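Local coordinates for protein elafin (Homo sapiens, PDB 6ATU) that inhibits neutrophil and pancreatic elastase in skin, and is represented by its WAP-type four-disulfide core, the elastase inhibitor domain of the longer protein, at residues S17-L22 with A54-Q59; I23-L28 with G49-A54. All blocks are in the same frame, centred on the assembly; numbering follows the deposited sequence.

In the fold
One continuous run of chain without helix or strand, residues 17-28, is attached at two places to the antiparallel hairpin of strands 45-48 and 53-56. Interaction 1 ties its beginning to strand 53-56 and the C-terminus; interaction 2 ties its far half to the hairpin turn. Their centres lie about 13 Å apart, yet the two meet directly: Ile21 CG2 packs 3.9 Å from Ser50 N, and Phe56 CE2 lies 4.0 Å from Gly49 CA. In elafin, as in related WAP inhibitors, the exposed loop around residues 23-28 is probably the part offered to elastase, so interaction 2 would fasten the inhibitory loop itself and interaction 1 the chain leading into it.

Interaction 1: residues S17-L22 with A54-Q59; sequences SCPIIL and ACFVPQ
Ser17 and Gln59 meet mainly through their backbones. Ser17 N donates to Gln59 O, one oxygen of the C-terminal carboxylate, at 2.8 Å with an N-H...O angle of 145°, and the donor stands 27° out of the carboxylate plane. The return bond, Gln59 N to Ser17 O at 3.4 Å, is weak. Against that same carbonyl oxygen, Ser17 O, rests the ring carbon CB of Pro58, 3.3 Å away. A water reinforces the pair, lying 2.6 Å from Ser17 OG and donating to Gln59 O over 2.7 Å. The serine hydroxyl can share this water because OG is turned beside its own N and anti to the carbonyl carbon (chi1 -44°), on the side of the terminal carboxylate. Gln59 O is thus held by both a backbone N-H and a water, which probably steadies the chain end and its negative charge.

The other half of the contact is apolar and centres on the Phe56 ring. Pro19 CG approaches CD1 of Phe56 to 3.6 Å and makes an off-centre CH-pi contact; proline suits the place, since its rigid ring presents CH groups to the aromatic. Ile21 and Phe56 point toward each other from opposite directions, Ile21 CD1 ending 4.1 Å from Phe56 CE1. The longer isoleucine branch carries CD1 to the CE1-CZ part of the ring because CG1 lies beside the backbone N.

The contact leans on the hairpin to which Phe56 belongs. Phe56 pairs through its backbone with Lys45 and packs on Cys47, on which Pro19 also rests, while the Cys18-Cys47 disulfide fastens the loop to strand 45-48.

Interaction 2: residues I23-L28 with G49-A54; sequences IRCAML and GSCGMA
Cys25 N donates to Ser50 O over 2.7 Å; the nitrogen lies almost on the extension of the Ser50 C=O bond (176°), although the N-H itself is bent, at 146°. The same oxygen receives a CA-H...O contact from Arg24 CA at 3.2 Å, and Ile23 O takes a matching one from Ser50 CA, so carbonyl oxygens and CA hydrogens of the two backbones face each other in both directions.

Cys25 is also linked covalently, to the residue after Ser50. Cys25 SG and Cys51 SG form a disulfide with a chi3 of 82°, near the relaxed right angle. Cys51 sends its sulfur anti to its own N, across to the loop. Met27, long and flexible, lays SD 3.8 Å from Cys51 SG, beside the bridge.

Arg24 bends its chain back so that NE reaches Gly49 O at 3.1 Å, a weak bond; the side chain also touches Glu48. A bond from Gly49 N to Gly52 O, 3.1 Å, closes the turn. Glycine suits both ends: a CB on Gly49 would be crowded by Gly52 O, and Gly52 has a positive phi. Arg33 donates through NH1 to the carbonyl oxygens of Cys51 and Met53, and Asn32 OD1 accepts from Met53 N.

Together the disulfide, the short hydrogen bond and two CH...O contacts anchor the Ile23-Cys25 part of the loop, probably limiting its movement before the inverse gamma turn centred on Ala26, consistent with the binding loops of canonical serine protease inhibitors.

Interaction 1: residues S17-L22 with A54-Q59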
ATOM      1  N   SER A  17       9.887   1.321   4.482  1.00 28.00           N
ATOM      2  CA  SER A  17       9.315   0.036   4.089  1.00 25.59           C
ATOM      3  C   SER A  17       7.824  -0.028   4.383  1.00 22.98           C
ATOM      4  O   SER A  17       7.334   0.606   5.301  1.00 23.83           O
ATOM      5  CB  SER A  17      10.045  -1.100   4.799  1.00 30.65           C
ATOM      6  OG  SER A  17      11.451  -0.890   4.757  1.00 29.72           O
ATOM      7  N   CYS A  18       7.114  -0.730   3.526  1.00 23.84           N
ATOM      8  CA  CYS A  18       5.719  -1.016   3.709  1.00 29.75           C
ATOM      9  C   CYS A  18       5.546  -1.870   4.950  1.00 33.64           C
ATOM     10  O   CYS A  18       6.384  -2.717   5.238  1.00 35.13           O
ATOM     11  CB  CYS A  18       5.186  -1.791   2.489  1.00 30.40           C
ATOM     12  SG  CYS A  18       4.850  -0.747   1.035  1.00 34.12           S
ATOM     13  N   PRO A  19       4.439  -1.690   5.661  1.00 37.93           N
ATOM     14  CA  PRO A  19       4.164  -2.603   6.764  1.00 36.46           C
ATOM     15  C   PRO A  19       3.801  -4.010   6.304  1.00 39.17           C
ATOM     16  O   PRO A  19       3.339  -4.207   5.187  1.00 37.40           O
ATOM     17  CB  PRO A  19       2.984  -1.939   7.497  1.00 40.10           C
ATOM     18  CG  PRO A  19       2.402  -0.993   6.517  1.00 45.10           C
ATOM     19  CD  PRO A  19       3.548  -0.520   5.672  1.00 40.23           C
ATOM     20  N   ILE A  20       4.073  -4.981   7.162  1.00 36.88           N
ATOM     21  CA  ILE A  20       3.616  -6.327   6.966  1.00 36.47           C
ATOM     22  C   ILE A  20       2.196  -6.432   7.533  1.00 40.08           C
ATOM     23  O   ILE A  20       1.978  -6.137   8.715  1.00 31.27           O
ATOM     24  CB  ILE A  20       4.546  -7.311   7.701  1.00 41.82           C
ATOM     25  CG1 ILE A  20       5.855  -7.434   6.934  1.00 48.34           C
ATOM     26  CG2 ILE A  20       3.895  -8.689   7.853  1.00 43.46           C
ATOM     27  CD1 ILE A  20       6.980  -8.036   7.747  1.00 52.87           C
ATOM     28  N   ILE A  21       1.246  -6.868   6.694  1.00 38.72           N
ATOM     29  CA  ILE A  21      -0.178  -6.988   7.092  1.00 38.55           C
ATOM     30  C   ILE A  21      -0.610  -8.458   6.959  1.00 35.37           C
ATOM     31  O   ILE A  21      -0.509  -9.039   5.889  1.00 29.67           O
ATOM     32  CB  ILE A  21      -1.104  -6.108   6.210  1.00 39.99           C
ATOM     33  CG1 ILE A  21      -0.486  -4.716   5.952  1.00 37.30           C
ATOM     34  CG2 ILE A  21      -2.501  -5.979   6.826  1.00 34.31           C
ATOM     35  CD1 ILE A  21      -0.674  -3.745   7.061  1.00 36.59           C
ATOM     36  N   LEU A  22      -1.051  -9.060   8.053  1.00 34.29           N
ATOM     37  CA  LEU A  22      -1.341 -10.497   8.064  1.00 37.88           C
ATOM     38  C   LEU A  22      -2.841 -10.757   8.125  1.00 36.46           C
ATOM     39  O   LEU A  22      -3.306 -11.775   8.635  1.00 38.63           O
ATOM     40  CB  LEU A  22      -0.608 -11.160   9.227  1.00 44.40           C
ATOM     41  CG  LEU A  22       0.920 -11.106   9.113  1.00 45.54           C
ATOM     42  CD1 LEU A  22       1.552 -11.468  10.450  1.00 51.44           C
ATOM     43  CD2 LEU A  22       1.451 -12.019   8.004  1.00 41.51           C
ATOM     44  N   ALA A  54      -2.966   0.367  -0.814  1.00 27.83           N
ATOM     45  CA  ALA A  54      -3.316   1.565  -0.062  1.00 27.06           C
ATOM     46  C   ALA A  54      -2.079   2.343   0.331  1.00 22.98           C
ATOM     47  O   ALA A  54      -0.965   1.846   0.214  1.00 26.54           O
ATOM     48  CB  ALA A  54      -4.116   1.197   1.170  1.00 28.83           C
ATOM     49  N   CYS A  55      -2.284   3.578   0.764  1.00 23.68           N
ATOM     50  CA  CYS A  55      -1.196   4.449   1.106  1.00 27.61           C
ATOM     51  C   CYS A  55      -0.872   4.324   2.605  1.00 27.67           C
ATOM     52  O   CYS A  55      -1.747   4.492   3.451  1.00 26.37           O
ATOM     53  CB  CYS A  55      -1.547   5.889   0.722  1.00 28.95           C
ATOM     54  SG  CYS A  55      -1.763   6.079  -1.058  1.00 34.87           S
ATOM     55  N   PHE A  56       0.387   4.005   2.912  1.00 30.22           N
ATOM     56  CA  PHE A  56       0.840   3.790   4.297  1.00 30.66           C
ATOM     57  C   PHE A  56       2.043   4.642   4.635  1.00 27.85           C
ATOM     58  O   PHE A  56       3.003   4.700   3.862  1.00 24.77           O
ATOM     59  CB  PHE A  56       1.257   2.360   4.484  1.00 29.88           C
ATOM     60  CG  PHE A  56       0.124   1.413   4.607  1.00 32.68           C
ATOM     61  CD1 PHE A  56      -0.401   1.098   5.854  1.00 33.94           C
ATOM     62  CD2 PHE A  56      -0.372   0.772   3.490  1.00 35.07           C
ATOM     63  CE1 PHE A  56      -1.416   0.169   5.974  1.00 42.18           C
ATOM     64  CE2 PHE A  56      -1.396  -0.159   3.596  1.00 41.56           C
ATOM     65  CZ  PHE A  56      -1.922  -0.464   4.839  1.00 42.92           C
ATOM     66  N   VAL A  57       2.015   5.239   5.826  1.00 26.01           N
ATOM     67  CA  VAL A  57       3.216   5.759   6.454  1.00 26.18           C
ATOM     68  C   VAL A  57       4.225   4.621   6.643  1.00 23.94           C
ATOM     69  O   VAL A  57       3.920   3.639   7.285  1.00 26.55           O
ATOM     70  CB  VAL A  57       2.898   6.383   7.819  1.00 26.46           C
ATOM     71  CG1 VAL A  57       4.177   6.788   8.551  1.00 24.06           C
ATOM     72  CG2 VAL A  57       1.980   7.584   7.655  1.00 26.45           C
ATOM     73  N   PRO A  58       5.412   4.734   6.035  1.00 23.05           N
ATOM     74  CA  PRO A  58       6.425   3.696   6.168  1.00 25.76           C
ATOM     75  C   PRO A  58       7.287   3.855   7.428  1.00 24.84           C
ATOM     76  O   PRO A  58       7.234   4.892   8.097  1.00 28.24           O
ATOM     77  CB  PRO A  58       7.278   3.891   4.923  1.00 25.42           C
ATOM     78  CG  PRO A  58       7.216   5.346   4.673  1.00 25.91           C
ATOM     79  CD  PRO A  58       5.881   5.837   5.185  1.00 25.49           C
ATOM     80  N   GLN A  59       8.052   2.812   7.739  1.00 25.71           N
ATOM     81  CA  GLN A  59       9.087   2.840   8.791  1.00 28.48           C
ATOM     82  C   GLN A  59      10.444   2.463   8.185  1.00 31.13           C
ATOM     83  O   GLN A  59      10.490   1.738   7.182  1.00 33.87           O
ATOM     84  CB  GLN A  59       8.756   1.846   9.908  1.00 29.26           C
ATOM     85  CG  GLN A  59       7.559   2.216  10.758  1.00 30.29           C
ATOM     86  CD  GLN A  59       6.235   2.028  10.034  1.00 31.14           C
ATOM     87  OE1 GLN A  59       5.437   2.970   9.909  1.00 30.24           O
ATOM     88  NE2 GLN A  59       6.005   0.836   9.535  1.00 22.93           N
ATOM     89  OXT GLN A  59      11.512   2.874   8.671  1.00 34.43           O
TER
HETATM   90  O   HOH W   1      12.688   0.221   6.764  1.00 28.36           O

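Interaction 2: residues I23-L28 with G49-A54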
ATOM      1  N   ILE A  23      -3.587  -9.847   7.526  1.00 38.36           N
ATOM      2  CA  ILE A  23      -5.018  -9.879   7.541  1.00 38.74           C
ATOM      3  C   ILE A  23      -5.466  -9.480   6.110  1.00 42.45           C
ATOM      4  O   ILE A  23      -4.952  -8.521   5.555  1.00 49.33           O
ATOM      5  CB  ILE A  23      -5.547  -8.965   8.672  1.00 40.89           C
ATOM      6  CG1 ILE A  23      -7.030  -8.722   8.555  1.00 46.85           C
ATOM      7  CG2 ILE A  23      -4.825  -7.627   8.703  1.00 47.09           C
ATOM      8  CD1 ILE A  23      -7.628  -8.180   9.846  1.00 55.30           C
ATOM      9  N   ARG A  24      -6.277 -10.319   5.459  1.00 40.68           N
ATOM     10  CA  ARG A  24      -6.732 -10.053   4.088  1.00 40.08           C
ATOM     11  C   ARG A  24      -8.244 -10.211   4.013  1.00 44.96           C
ATOM     12  O   ARG A  24      -8.817 -11.067   4.688  1.00 45.49           O
ATOM     13  CB  ARG A  24      -6.081 -11.010   3.089  1.00 44.59           C
ATOM     14  CG  ARG A  24      -4.580 -10.853   2.909  1.00 48.49           C
ATOM     15  CD  ARG A  24      -4.212  -9.675   2.021  1.00 53.60           C
ATOM     16  NE  ARG A  24      -3.065  -8.915   2.557  1.00 62.87           N
ATOM     17  CZ  ARG A  24      -1.778  -9.235   2.386  1.00 54.01           C
ATOM     18  NH1 ARG A  24      -0.832  -8.464   2.902  1.00 56.92           N
ATOM     19  NH2 ARG A  24      -1.428 -10.312   1.699  1.00 63.27           N
ATOM     20  N   CYS A  25      -8.889  -9.391   3.186  1.00 45.19           N
ATOM     21  CA  CYS A  25     -10.280  -9.637   2.802  1.00 38.63           C
ATOM     22  C   CYS A  25     -10.320 -10.788   1.800  1.00 36.94           C
ATOM     23  O   CYS A  25      -9.328 -11.053   1.133  1.00 36.71           O
ATOM     24  CB  CYS A  25     -10.923  -8.382   2.208  1.00 39.17           C
ATOM     25  SG  CYS A  25     -10.186  -7.776   0.668  1.00 40.79           S
ATOM     26  N   ALA A  26     -11.447 -11.506   1.739  1.00 35.69           N
ATOM     27  CA  ALA A  26     -11.575 -12.650   0.823  1.00 39.57           C
ATOM     28  C   ALA A  26     -12.130 -12.154  -0.480  1.00 38.20           C
ATOM     29  O   ALA A  26     -13.331 -12.257  -0.736  1.00 50.53           O
ATOM     30  CB  ALA A  26     -12.481 -13.732   1.413  1.00 43.96           C
ATOM     31  N   MET A  27     -11.257 -11.531  -1.259  1.00 41.13           N
ATOM     32  CA  MET A  27     -11.590 -10.982  -2.566  1.00 38.52           C
ATOM     33  C   MET A  27     -10.432 -11.315  -3.441  1.00 34.01           C
ATOM     34  O   MET A  27      -9.293 -11.125  -3.046  1.00 38.44           O
ATOM     35  CB  MET A  27     -11.734  -9.460  -2.523  1.00 38.95           C
ATOM     36  CG  MET A  27     -12.954  -8.950  -1.811  1.00 37.79           C
ATOM     37  SD  MET A  27     -13.094  -7.142  -1.902  1.00 45.01           S
ATOM     38  CE  MET A  27     -13.931  -6.944  -3.461  1.00 38.70           C
ATOM     39  N   LEU A  28     -10.728 -11.831  -4.618  1.00 42.72           N
ATOM     40  CA  LEU A  28      -9.734 -12.047  -5.669  1.00 42.67           C
ATOM     41  C   LEU A  28      -9.157 -10.746  -6.211  1.00 44.02           C
ATOM     42  O   LEU A  28      -7.988 -10.697  -6.594  1.00 47.37           O
ATOM     43  CB  LEU A  28     -10.375 -12.795  -6.833  1.00 46.45           C
ATOM     44  CG  LEU A  28     -10.362 -14.319  -6.815  1.00 51.10           C
ATOM     45  CD1 LEU A  28     -10.585 -14.906  -5.430  1.00 51.73           C
ATOM     46  CD2 LEU A  28     -11.416 -14.811  -7.797  1.00 55.22           C
ATOM     47  N   GLY A  49      -2.370  -3.750   1.468  1.00 28.28           N
ATOM     48  CA  GLY A  49      -3.047  -3.653   2.734  1.00 31.12           C
ATOM     49  C   GLY A  49      -3.928  -4.851   3.012  1.00 29.63           C
ATOM     50  O   GLY A  49      -3.770  -5.918   2.413  1.00 30.67           O
ATOM     51  N   SER A  50      -4.847  -4.672   3.939  1.00 30.12           N
ATOM     52  CA  SER A  50      -5.780  -5.723   4.320  1.00 36.69           C
ATOM     53  C   SER A  50      -6.814  -5.999   3.235  1.00 47.45           C
ATOM     54  O   SER A  50      -7.417  -7.087   3.213  1.00 43.39           O
ATOM     55  CB  SER A  50      -6.499  -5.325   5.612  1.00 40.59           C
ATOM     56  OG  SER A  50      -7.208  -4.109   5.427  1.00 41.84           O
ATOM     57  N   CYS A  51      -7.097  -4.985   2.403  1.00 47.61           N
ATOM     58  CA  CYS A  51      -8.019  -5.155   1.271  1.00 40.21           C
ATOM     59  C   CYS A  51      -7.677  -4.258   0.076  1.00 34.40           C
ATOM     60  O   CYS A  51      -8.241  -3.179  -0.095  1.00 31.02           O
ATOM     61  CB  CYS A  51      -9.460  -4.944   1.718  1.00 40.51           C
ATOM     62  SG  CYS A  51     -10.673  -5.770   0.662  1.00 41.99           S
ATOM     63  N   GLY A  52      -6.764  -4.751  -0.750  1.00 29.56           N
ATOM     64  CA  GLY A  52      -6.207  -3.999  -1.867  1.00 35.84           C
ATOM     65  C   GLY A  52      -5.071  -3.064  -1.467  1.00 33.27           C
ATOM     66  O   GLY A  52      -4.816  -2.851  -0.286  1.00 38.44           O
ATOM     67  N   MET A  53      -4.449  -2.455  -2.473  1.00 32.16           N
ATOM     68  CA  MET A  53      -3.344  -1.515  -2.280  1.00 31.64           C
ATOM     69  C   MET A  53      -3.809  -0.201  -1.660  1.00 26.58           C
ATOM     70  O   MET A  53      -4.919   0.257  -1.888  1.00 27.25           O
ATOM     71  CB  MET A  53      -2.636  -1.230  -3.603  1.00 36.82           C
ATOM     72  CG  MET A  53      -2.141  -2.458  -4.366  1.00 38.10           C
ATOM     73  SD  MET A  53      -0.617  -3.168  -3.745  1.00 57.43           S
ATOM     74  CE  MET A  53       0.614  -1.909  -4.132  1.00 54.84           C
ATOM     75  N   ALA A  54      -2.966   0.367  -0.814  1.00 27.83           N
ATOM     76  CA  ALA A  54      -3.316   1.565  -0.062  1.00 27.06           C
ATOM     77  C   ALA A  54      -2.079   2.343   0.331  1.00 22.98           C
ATOM     78  O   ALA A  54      -0.965   1.846   0.214  1.00 26.54           O
ATOM     79  CB  ALA A  54      -4.116   1.197   1.170  1.00 28.83           C
TER